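Local coordinates for sefir domain protein (Bacillus cereus F65185, PDB 5Y8E), which probably takes part in intracellular signalling by associating with other SEFIR domains, as a bacterial member of the STIR clan, at residues S9-S12 against E13-E17; A23-L26 against M27-G31; D46-E49 against F50-N53; C65-D68 against Y69-A73. One frame throughout, in Å; residues are numbered along the deposited sequence. Where two conformers were deposited one is given.

Contact 1: S9-S12 against E13-E17; sequences SWSS and EDHKE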
loop_
_atom_site.group_PDB
_atom_site.type_symbol
_atom_site.label_atom_id
_atom_site.label_comp_id
_atom_site.label_asym_id
_atom_site.label_seq_id
_atom_site.Cartn_x
_atom_site.Cartn_y
_atom_site.Cartn_z
ATOM N N SER A 9 -6.807 -5.461 -0.073
ATOM C CA SER A 9 -8.124 -6.063 0.097
ATOM C C SER A 9 -7.991 -7.573 -0.060
ATOM O O SER A 9 -7.143 -8.043 -0.818
ATOM C CB SER A 9 -9.090 -5.517 -0.954
ATOM O OG SER A 9 -10.353 -6.147 -0.844
ATOM N N TRP A 10 -8.815 -8.338 0.649
ATOM C CA TRP A 10 -8.779 -9.793 0.519
ATOM C C TRP A 10 -9.606 -10.237 -0.692
ATOM O O TRP A 10 -10.612 -10.937 -0.555
ATOM C CB TRP A 10 -9.291 -10.465 1.797
ATOM C CG TRP A 10 -8.303 -10.449 2.950
ATOM C CD1 TRP A 10 -7.262 -9.582 3.137
ATOM C CD2 TRP A 10 -8.267 -11.362 4.060
ATOM N NE1 TRP A 10 -6.596 -9.885 4.309
ATOM C CE2 TRP A 10 -7.191 -10.977 4.888
ATOM C CE3 TRP A 10 -9.052 -12.457 4.440
ATOM C CZ2 TRP A 10 -6.876 -11.659 6.071
ATOM C CZ3 TRP A 10 -8.739 -13.130 5.617
ATOM C CH2 TRP A 10 -7.660 -12.729 6.416
ATOM N N SER A 11 -9.155 -9.840 -1.878
ATOM C CA SER A 11 -9.919 -10.025 -3.110
ATOM C C SER A 11 -10.156 -11.491 -3.475
ATOM O O SER A 11 -11.205 -11.843 -4.025
ATOM C CB SER A 11 -9.209 -9.317 -4.264
ATOM O OG SER A 11 -8.890 -7.989 -3.912
ATOM N N SER A 12 -9.178 -12.337 -3.168
ATOM C CA SER A 12 -9.238 -13.756 -3.503
ATOM C C SER A 12 -8.135 -14.452 -2.729
ATOM O O SER A 12 -7.260 -13.786 -2.172
ATOM C CB SER A 12 -9.002 -13.953 -4.996
ATOM O OG SER A 12 -7.668 -13.615 -5.334
ATOM N N GLU A 13 -8.156 -15.780 -2.691
ATOM C CA GLU A 13 -7.091 -16.492 -1.990
ATOM C C GLU A 13 -5.745 -16.294 -2.685
ATOM O O GLU A 13 -4.717 -16.129 -2.026
ATOM C CB GLU A 13 -7.424 -17.978 -1.822
ATOM C CG GLU A 13 -8.594 -18.246 -0.873
ATOM C CD GLU A 13 -8.394 -17.656 0.525
ATOM O OE1 GLU A 13 -7.234 -17.421 0.935
ATOM O OE2 GLU A 13 -9.409 -17.434 1.223
ATOM N N ASP A 14 -5.759 -16.301 -4.016
ATOM C CA ASP A 14 -4.538 -16.080 -4.788
ATOM C C ASP A 14 -3.960 -14.699 -4.526
ATOM O O ASP A 14 -2.740 -14.528 -4.450
ATOM C CB ASP A 14 -4.799 -16.249 -6.286
ATOM C CG ASP A 14 -4.950 -17.694 -6.690
ATOM O OD1 ASP A 14 -4.628 -18.586 -5.874
ATOM O OD2 ASP A 14 -5.378 -17.938 -7.839
ATOM N N HIS A 15 -4.830 -13.709 -4.386
ATOM C CA HIS A 15 -4.355 -12.356 -4.140
ATOM C C HIS A 15 -3.754 -12.248 -2.740
ATOM O O HIS A 15 -2.697 -11.636 -2.561
ATOM C CB HIS A 15 -5.477 -11.339 -4.318
ATOM C CG HIS A 15 -5.034 -9.923 -4.118
ATOM N ND1 HIS A 15 -4.113 -9.309 -4.942
ATOM C CD2 HIS A 15 -5.373 -9.010 -3.181
ATOM C CE1 HIS A 15 -3.911 -8.072 -4.520
ATOM N NE2 HIS A 15 -4.662 -7.864 -3.455
ATOM N N LYS A 16 -4.423 -12.845 -1.754
ATOM C CA LYS A 16 -3.875 -12.915 -0.397
ATOM C C LYS A 16 -2.485 -13.557 -0.395
ATOM O O LYS A 16 -1.586 -13.095 0.310
ATOM C CB LYS A 16 -4.810 -13.694 0.536
ATOM C CG LYS A 16 -6.118 -12.978 0.860
ATOM C CD LYS A 16 -7.097 -13.917 1.576
ATOM C CE LYS A 16 -6.543 -14.399 2.910
ATOM N NZ LYS A 16 -7.396 -15.471 3.504
ATOM N N GLU A 17 -2.306 -14.605 -1.195
ATOM C CA GLU A 17 -1.020 -15.299 -1.267
ATOM C C GLU A 17 0.052 -14.432 -1.926
ATOM O O GLU A 17 1.210 -14.444 -1.503
ATOM C CB GLU A 17 -1.143 -16.654 -1.987
ATOM C CG GLU A 17 0.172 -17.453 -1.983
ATOM C CD GLU A 17 0.092 -18.771 -2.727
ATOM O OE1 GLU A 17 -0.907 -19.007 -3.437
ATOM O OE2 GLU A 17 1.041 -19.573 -2.600
HETATM O O HOH W 1 -5.635 -5.266 -2.711
#
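Ser-12 caps the N-terminus of helix 13-29, its OG accepting from His-15 N over 3.0 Å. The hydroxyl reaches that N-H because OG is tucked between the backbone N and the carbonyl carbon (chi1 68°). The first regular helical bond, from Lys-16 N to Ser-12 O, is straighter (170° at the hydrogen). Beyond this N-cap, the loop left by strand 3-7 folds back on the first turn through two side chains.

Lys-16 runs obliquely over one face of the Trp-10 indole. Its CE sits 3.6 Å from the centroid of the six-membered ring, a CH-pi contact, while NZ makes an off-centre cation-pi contact. A bend at chi3 turns the ammonium back to Glu-13, where NZ meets the syn side of OE1 in a 3.2 Å salt bridge, so the ammonium probably interacts with both the carboxylate and the ring. The indole is itself positioned from outside: NE1 bonds to Asp-37, and Arg-47 makes another cation-pi contact.

His-15 points its ring into the loop from the neighbouring helix position. Ser-11 OG lies obliquely near that ring, but its polar partners are Asp-66 and Asp-68, at the start of helix 67-75. At the ring edge, in its plane, His-15 CD2 approaches Ser-9 O to 3.1 Å; a water 2.9 Å from His-15 NE2 accepts from Ser-9 N.

Contact 2: A23-L26 against M27-G31; sequences ANKL and MKESG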
loop_
_atom_site.group_PDB
_atom_site.type_symbol
_atom_site.label_atom_id
_atom_site.label_comp_id
_atom_site.label_asym_id
_atom_site.label_seq_id
_atom_site.Cartn_x
_atom_site.Cartn_y
_atom_site.Cartn_z
ATOM N N ALA A 23 5.246 -9.748 1.280
ATOM C CA ALA A 23 5.627 -9.411 2.627
ATOM C C ALA A 23 6.880 -10.186 3.084
ATOM O O ALA A 23 7.801 -9.674 3.618
ATOM C CB ALA A 23 4.477 -9.686 3.558
ATOM N N ASN A 24 6.859 -11.474 2.780
ATOM C CA ASN A 24 7.967 -12.325 3.164
ATOM C C ASN A 24 9.207 -11.893 2.422
ATOM O O ASN A 24 10.240 -11.831 2.960
ATOM C CB ASN A 24 7.667 -13.788 2.941
ATOM C CG ASN A 24 6.973 -14.417 4.129
ATOM O OD1 ASN A 24 7.475 -14.437 5.184
ATOM N ND2 ASN A 24 5.818 -14.870 3.931
ATOM N N LYS A 25 9.042 -11.612 1.167
ATOM C CA LYS A 25 10.167 -11.262 0.316
ATOM C C LYS A 25 10.846 -9.975 0.797
ATOM O O LYS A 25 12.022 -9.872 0.879
ATOM C CB LYS A 25 9.709 -11.135 -1.121
ATOM C CG LYS A 25 10.837 -10.896 -2.106
ATOM C CD LYS A 25 10.386 -10.965 -3.533
ATOM C CE LYS A 25 11.482 -10.764 -4.535
ATOM N NZ LYS A 25 11.012 -10.645 -5.922
ATOM N N LEU A 26 10.001 -8.998 1.110
ATOM C CA LEU A 26 10.486 -7.729 1.608
ATOM C C LEU A 26 11.320 -7.881 2.879
ATOM O O LEU A 26 12.299 -7.230 3.016
ATOM C CB LEU A 26 9.342 -6.746 1.873
ATOM C CG LEU A 26 8.652 -6.137 0.670
ATOM C CD1 LEU A 26 7.326 -5.473 1.031
ATOM C CD2 LEU A 26 9.537 -5.237 -0.070
ATOM N N MET A 27 10.882 -8.737 3.765
ATOM C CA MET A 27 11.613 -8.929 5.005
ATOM C C MET A 27 12.904 -9.739 4.746
ATOM O O MET A 27 13.914 -9.488 5.307
ATOM C CB MET A 27 10.749 -9.582 6.080
ATOM C CG MET A 27 9.659 -8.657 6.604
ATOM S SD MET A 27 9.047 -9.102 8.278
ATOM C CE MET A 27 10.514 -8.907 9.160
ATOM N N LYS A 28 12.813 -10.700 3.857
ATOM C CA LYS A 28 13.949 -11.582 3.589
ATOM C C LYS A 28 15.046 -10.898 2.795
ATOM O O LYS A 28 16.200 -11.079 3.069
ATOM C CB LYS A 28 13.506 -12.888 2.896
ATOM C CG LYS A 28 14.640 -13.727 2.405
ATOM C CD LYS A 28 14.348 -15.215 2.349
ATOM C CE LYS A 28 15.437 -15.994 1.553
ATOM N NZ LYS A 28 14.922 -17.262 0.989
ATOM N N GLU A 29 14.645 -10.157 1.776
ATOM C CA GLU A 29 15.578 -9.662 0.769
ATOM C C GLU A 29 15.908 -8.173 0.850
ATOM O O GLU A 29 16.893 -7.735 0.327
ATOM C CB GLU A 29 15.091 -9.985 -0.648
ATOM C CG GLU A 29 14.880 -11.426 -0.897
ATOM C CD GLU A 29 14.608 -11.776 -2.327
ATOM O OE1 GLU A 29 14.756 -10.941 -3.196
ATOM O OE2 GLU A 29 14.223 -12.919 -2.555
ATOM N N SER A 30 15.029 -7.425 1.472
ATOM C CA SER A 30 15.116 -5.965 1.448
ATOM C C SER A 30 15.367 -5.324 2.816
ATOM O O SER A 30 15.460 -4.103 2.922
ATOM C CB SER A 30 13.878 -5.362 0.778
ATOM O OG SER A 30 13.743 -5.848 -0.547
ATOM N N GLY A 31 15.482 -6.141 3.859
ATOM C CA GLY A 31 15.873 -5.637 5.168
ATOM C C GLY A 31 14.902 -4.651 5.797
ATOM O O GLY A 31 15.311 -3.739 6.518
#
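Leu-26, Lys-25 and Met-27 lose the most surface to the opposite segment where 23-26 runs into 27-31, and each meets the next turn differently. Leu-26 does so mainly through its backbone. Its carbonyl O takes the N-H of Ser-30 over 3.1 Å, but the donor stands 47° out of the carbonyl plane, a bent bond where the helix is ending. Ser-30 CB presses on the same oxygen at 3.3 Å. The isobutyl group of Leu-26 is turned from this turn, toward Val-34 of strand 33-35 and Ile-142 of helix 131-143.

Helix 13-29 is the crossover of the beta-alpha-beta unit formed with strands 3-7 and 33-35, and this last turn leads into the second strand through Gly-31, the first residue to leave helical geometry, with positive phi.

Lys-25 stretches out fully, with CG opposite the backbone N (chi1 -175°), and lays its chain against the end of Glu-29. Methylene meets carboxylate here: Lys-25 CE lies 3.5 Å from Glu-29 OE1, whereas NZ stays 4.6 Å from OE1, attractive at most through space. The ammonium has a cation-pi partner in Tyr-135. In the backbone, Glu-29 N bonds to Lys-25 O over 2.8 Å.

Met-27 lays CB and CG along the carbonyl of Ala-23, CG coming 3.7 Å from its O, and the N-H of Met-27 bonds to that oxygen. A bend at chi3 finishes a thioether that leads from the turn toward Glu-33, Val-34 and Trp-39. Ser-30 OG bonds to Tyr-135 and Glu-139 of helix 131-143.

Contact 3: D46-E49 against F50-N53; sequences DRFE and FMEN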
loop_
_atom_site.group_PDB
_atom_site.type_symbol
_atom_site.label_atom_id
_atom_site.label_comp_id
_atom_site.label_asym_id
_atom_site.label_seq_id
_atom_site.Cartn_x
_atom_site.Cartn_y
_atom_site.Cartn_z
ATOM N N ASP A 46 -11.842 -5.388 13.567
ATOM C CA ASP A 46 -10.759 -4.516 14.024
ATOM C C ASP A 46 -9.903 -4.036 12.858
ATOM O O ASP A 46 -8.867 -3.403 13.061
ATOM C CB ASP A 46 -9.847 -5.248 15.021
ATOM C CG ASP A 46 -10.524 -5.527 16.342
ATOM O OD1 ASP A 46 -11.371 -4.715 16.768
ATOM O OD2 ASP A 46 -10.202 -6.562 16.966
ATOM N N ARG A 47 -10.333 -4.336 11.638
ATOM C CA ARG A 47 -9.520 -4.035 10.459
ATOM C C ARG A 47 -9.307 -2.547 10.230
ATOM O O ARG A 47 -8.209 -2.130 9.839
ATOM C CB ARG A 47 -10.118 -4.682 9.218
ATOM C CG ARG A 47 -9.749 -6.140 9.099
ATOM C CD ARG A 47 -10.552 -6.819 8.033
ATOM N NE ARG A 47 -9.988 -8.130 7.746
ATOM C CZ ARG A 47 -10.647 -9.109 7.137
ATOM N NH1 ARG A 47 -11.905 -8.934 6.751
ATOM N NH2 ARG A 47 -10.045 -10.268 6.921
ATOM N N PHE A 48 -10.345 -1.764 10.450
ATOM C CA PHE A 48 -10.217 -0.313 10.278
ATOM C C PHE A 48 -9.235 0.240 11.292
ATOM O O PHE A 48 -8.346 0.940 10.958
ATOM C CB PHE A 48 -11.571 0.380 10.406
ATOM C CG PHE A 48 -11.516 1.859 10.190
ATOM C CD1 PHE A 48 -11.663 2.393 8.957
ATOM C CD2 PHE A 48 -11.334 2.696 11.220
ATOM C CE1 PHE A 48 -11.608 3.707 8.741
ATOM C CE2 PHE A 48 -11.321 4.070 11.012
ATOM C CZ PHE A 48 -11.448 4.546 9.759
ATOM N N GLU A 49 -9.419 -0.133 12.539
ATOM C CA GLU A 49 -8.534 0.339 13.587
ATOM C C GLU A 49 -7.085 -0.094 13.293
ATOM O O GLU A 49 -6.184 0.644 13.475
ATOM C CB GLU A 49 -8.965 -0.143 14.958
ATOM C CG GLU A 49 -8.110 0.307 16.043
ATOM C CD GLU A 49 -8.606 -0.128 17.446
ATOM O OE1 GLU A 49 -9.738 -0.548 17.541
ATOM O OE2 GLU A 49 -7.836 -0.060 18.405
ATOM N N PHE A 50 -6.922 -1.312 12.813
ATOM C CA PHE A 50 -5.559 -1.789 12.500
ATOM C C PHE A 50 -4.948 -0.967 11.365
ATOM O O PHE A 50 -3.826 -0.576 11.404
ATOM C CB PHE A 50 -5.579 -3.249 12.160
ATOM C CG PHE A 50 -4.243 -3.814 11.877
ATOM C CD1 PHE A 50 -3.361 -4.074 12.880
ATOM C CD2 PHE A 50 -3.877 -4.125 10.581
ATOM C CE1 PHE A 50 -2.127 -4.615 12.577
ATOM C CE2 PHE A 50 -2.664 -4.672 10.306
ATOM C CZ PHE A 50 -1.792 -4.890 11.261
ATOM N N MET A 51 -5.776 -0.687 10.375
ATOM C CA MET A 51 -5.352 0.116 9.255
ATOM C C MET A 51 -4.916 1.522 9.711
ATOM O O MET A 51 -3.851 1.967 9.440
ATOM C CB MET A 51 -6.458 0.212 8.206
ATOM C CG MET A 51 -6.183 1.135 7.007
ATOM S SD MET A 51 -7.546 1.368 5.799
ATOM C CE MET A 51 -8.993 1.621 6.876
ATOM N N GLU A 52 -5.811 2.199 10.400
ATOM C CA GLU A 52 -5.500 3.544 10.884
ATOM C C GLU A 52 -4.213 3.595 11.724
ATOM O O GLU A 52 -3.367 4.402 11.516
ATOM C CB GLU A 52 -6.687 4.153 11.643
ATOM C CG GLU A 52 -6.707 5.602 11.625
ATOM C CD GLU A 52 -8.105 6.193 11.917
ATOM O OE1 GLU A 52 -8.805 5.617 12.705
ATOM O OE2 GLU A 52 -8.471 7.207 11.327
ATOM N N ASN A 53 -4.113 2.703 12.675
ATOM C CA ASN A 53 -2.933 2.652 13.520
ATOM C C ASN A 53 -1.643 2.307 12.748
ATOM O O ASN A 53 -0.623 2.838 13.000
ATOM C CB ASN A 53 -3.059 1.662 14.626
ATOM C CG ASN A 53 -1.888 1.722 15.550
ATOM O OD1 ASN A 53 -1.779 2.683 16.302
ATOM N ND2 ASN A 53 -0.970 0.768 15.486
#
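The Phe-48 ring is touched obliquely at two places, by Met-51 and by Glu-52, one turn further along helix 47-57. Met-51 brings its terminal methyl, CE lying 3.5 Å from Phe-48 CD1 and slightly farther from CE1. At the ring carbon diagonally opposite CD1, Glu-52 OE1 stands 3.4 Å from Phe-48 CE2. The carboxylate is steeply turned against the ring, their planes 75° apart. Phe-48 reaches both because its CG lies opposite the backbone N (chi1 -178°), which carries the ring alongside the helix in the direction of the following turn; the bend of Met-51 at chi3 then swings the methyl onto it.

The second aromatic ring, that of Phe-50, leads away from this turn to meet His-40 with their planes about 50° apart, leaving its CB 3.4 Å from Asp-46 O.

The backbone is that of a regular alpha-helical start. Asp-46 takes the N-cap position without using its side chain as a cap, its O instead receiving Phe-50 N at 2.9 Å. Glu-52 N to Phe-48 O is almost linear (177° at the hydrogen), and Asn-53 N closes the series on Glu-49 O. Ile-91 of helix 89-93 packs against Phe-48, Met-51 and Glu-52 together, joining the two helices.

Chemically, both partners stand over the same side of the Phe-48 ring: the methionine methyl contributes dispersion, while the carboxylate oxygen lies near CE2 but out of the ring plane, so its approach implies no directed C-H contact.

Contact 4: C65-D68 against Y69-A73; sequences CDKD and YCEKA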
loop_
_atom_site.group_PDB
_atom_site.type_symbol
_atom_site.label_atom_id
_atom_site.label_comp_id
_atom_site.label_asym_id
_atom_site.label_seq_id
_atom_site.Cartn_x
_atom_site.Cartn_y
_atom_site.Cartn_z
ATOM N N CYS A 65 -3.040 -1.876 -5.176
ATOM C CA CYS A 65 -4.163 -1.439 -5.978
ATOM C C CYS A 65 -4.501 -2.422 -7.081
ATOM O O CYS A 65 -4.121 -2.227 -8.237
ATOM C CB CYS A 65 -3.863 -0.068 -6.565
ATOM S SG CYS A 65 -3.783 1.250 -5.336
ATOM N N ASP A 66 -5.204 -3.491 -6.725
ATOM C CA ASP A 66 -5.863 -4.289 -7.747
ATOM C C ASP A 66 -7.225 -3.662 -8.037
ATOM O O ASP A 66 -7.604 -2.668 -7.401
ATOM C CB ASP A 66 -5.951 -5.775 -7.357
ATOM C CG ASP A 66 -6.748 -6.023 -6.076
ATOM O OD1 ASP A 66 -7.015 -5.074 -5.301
ATOM O OD2 ASP A 66 -7.090 -7.200 -5.834
ATOM N N LYS A 67 -7.950 -4.218 -9.000
ATOM C CA LYS A 67 -9.236 -3.645 -9.398
ATOM C C LYS A 67 -10.199 -3.583 -8.214
ATOM O O LYS A 67 -10.898 -2.585 -8.015
ATOM C CB LYS A 67 -9.848 -4.450 -10.544
ATOM C CG LYS A 67 -11.251 -4.013 -10.927
ATOM C CD LYS A 67 -11.698 -4.659 -12.226
ATOM C CE LYS A 67 -11.559 -3.682 -13.387
ATOM N NZ LYS A 67 -11.776 -4.319 -14.723
ATOM N N ASP A 68 -10.208 -4.651 -7.422
ATOM C CA ASP A 68 -11.108 -4.761 -6.279
ATOM C C ASP A 68 -10.879 -3.651 -5.260
ATOM O O ASP A 68 -11.829 -3.018 -4.797
ATOM C CB ASP A 68 -10.940 -6.126 -5.609
ATOM C CG ASP A 68 -11.884 -6.323 -4.439
ATOM O OD1 ASP A 68 -13.110 -6.402 -4.676
ATOM O OD2 ASP A 68 -11.401 -6.406 -3.287
ATOM N N TYR A 69 -9.620 -3.419 -4.907
ATOM C CA TYR A 69 -9.291 -2.413 -3.905
ATOM C C TYR A 69 -9.778 -1.053 -4.377
ATOM O O TYR A 69 -10.408 -0.308 -3.633
ATOM C CB TYR A 69 -7.778 -2.372 -3.689
ATOM C CG TYR A 69 -7.325 -1.518 -2.524
ATOM C CD1 TYR A 69 -7.177 -0.142 -2.660
ATOM C CD2 TYR A 69 -7.030 -2.090 -1.291
ATOM C CE1 TYR A 69 -6.757 0.642 -1.602
ATOM C CE2 TYR A 69 -6.605 -1.314 -0.220
ATOM C CZ TYR A 69 -6.472 0.050 -0.387
ATOM O OH TYR A 69 -6.050 0.831 0.662
ATOM N N CYS A 70 -9.499 -0.749 -5.636
ATOM C CA CYS A 70 -9.817 0.548 -6.233
ATOM C C CYS A 70 -11.321 0.792 -6.299
ATOM O O CYS A 70 -11.811 1.878 -5.980
ATOM C CB CYS A 70 -9.208 0.620 -7.642
ATOM S SG CYS A 70 -9.377 2.208 -8.506
ATOM N N GLU A 71 -12.058 -0.227 -6.733
ATOM C CA GLU A 71 -13.501 -0.083 -6.882
ATOM C C GLU A 71 -14.193 0.105 -5.527
ATOM O O GLU A 71 -15.145 0.877 -5.410
ATOM C CB GLU A 71 -14.092 -1.261 -7.670
ATOM C CG GLU A 71 -13.529 -1.360 -9.088
ATOM C CD GLU A 71 -14.409 -2.153 -10.036
ATOM O OE1 GLU A 71 -15.025 -3.150 -9.599
ATOM O OE2 GLU A 71 -14.482 -1.775 -11.228
ATOM N N LYS A 72 -13.689 -0.573 -4.501
ATOM C CA LYS A 72 -14.241 -0.439 -3.156
ATOM C C LYS A 72 -13.826 0.890 -2.528
ATOM O O LYS A 72 -14.605 1.527 -1.815
ATOM C CB LYS A 72 -13.787 -1.610 -2.287
ATOM C CG LYS A 72 -14.496 -2.941 -2.586
ATOM C CD LYS A 72 -13.645 -4.124 -2.127
ATOM C CE LYS A 72 -14.469 -5.388 -1.901
ATOM N NZ LYS A 72 -15.090 -5.410 -0.546
ATOM N N ALA A 73 -12.597 1.308 -2.808
ATOM C CA ALA A 73 -12.095 2.593 -2.327
ATOM C C ALA A 73 -12.916 3.721 -2.934
ATOM O O ALA A 73 -13.177 4.739 -2.285
ATOM C CB ALA A 73 -10.638 2.757 -2.688
#
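Helix 67-75 begins with an N-cap in which Asp-66 OD1 accepts from Tyr-69 N over 3.1 Å, just after strand 60-65 leaves the sheet. A chi1 of 61° folds the Asp-66 carboxylate back over the first turn. Tyr-69 N meets OD1 from above the carboxylate plane, 48° out of it, and Tyr-69 CB also rests 3.2 Å from OD1.

The Tyr-69 ring extends away from the cap to hydrogen bonds of its OH with Ser-7 and Ile-87. Cys-65 SG lies obliquely beside this ring, 5.4 Å from its centroid, a loose sulfur-aromatic contact.

Along the helix two acid-lysine pairs meet through carbon. Lys-72 lays the end of its chain against the carboxylate of Asp-68, with CE 3.3 Å from OD1 and CD 3.4 Å from OD2, while Lys-72 NZ remains 4.7 Å from OD1. Glu-71 packs its CD 3.8 Å from Lys-67 CG, and Lys-67 NZ makes its salt bridge with Glu-108.

The carboxylates of Asp-66 and Asp-68 thus lie at a helix N-terminus, where the dipole would favour their negative charge, and the bonds of their OD2 atoms, to Ser-11 from both and to Ser-9 from Asp-68, tie this helix start to the 9-12 loop.

Contacts 1 and 4 are the closest pair, their centres 12 Å apart: two capped helix starts, each following a strand of the sheet, touch. Ser-9 OG lies 2.7 Å from Asp-68 OD2, and Ser-11 OG is equally near Asp-66 OD2, so the loop of one contact supplies partners to the acids of the other. Contact 3 joins contact 1 through Arg-47 NH2, 3.4 Å from Trp-10 CZ3, although their centres are 18 Å apart; its nearest atoms are about 5 Å from contact 4. Contact 2 ends the helix that contact 1 begins, with centres 19 Å apart, and lies across the chain's centre from contact 4, centres about 25 Å apart.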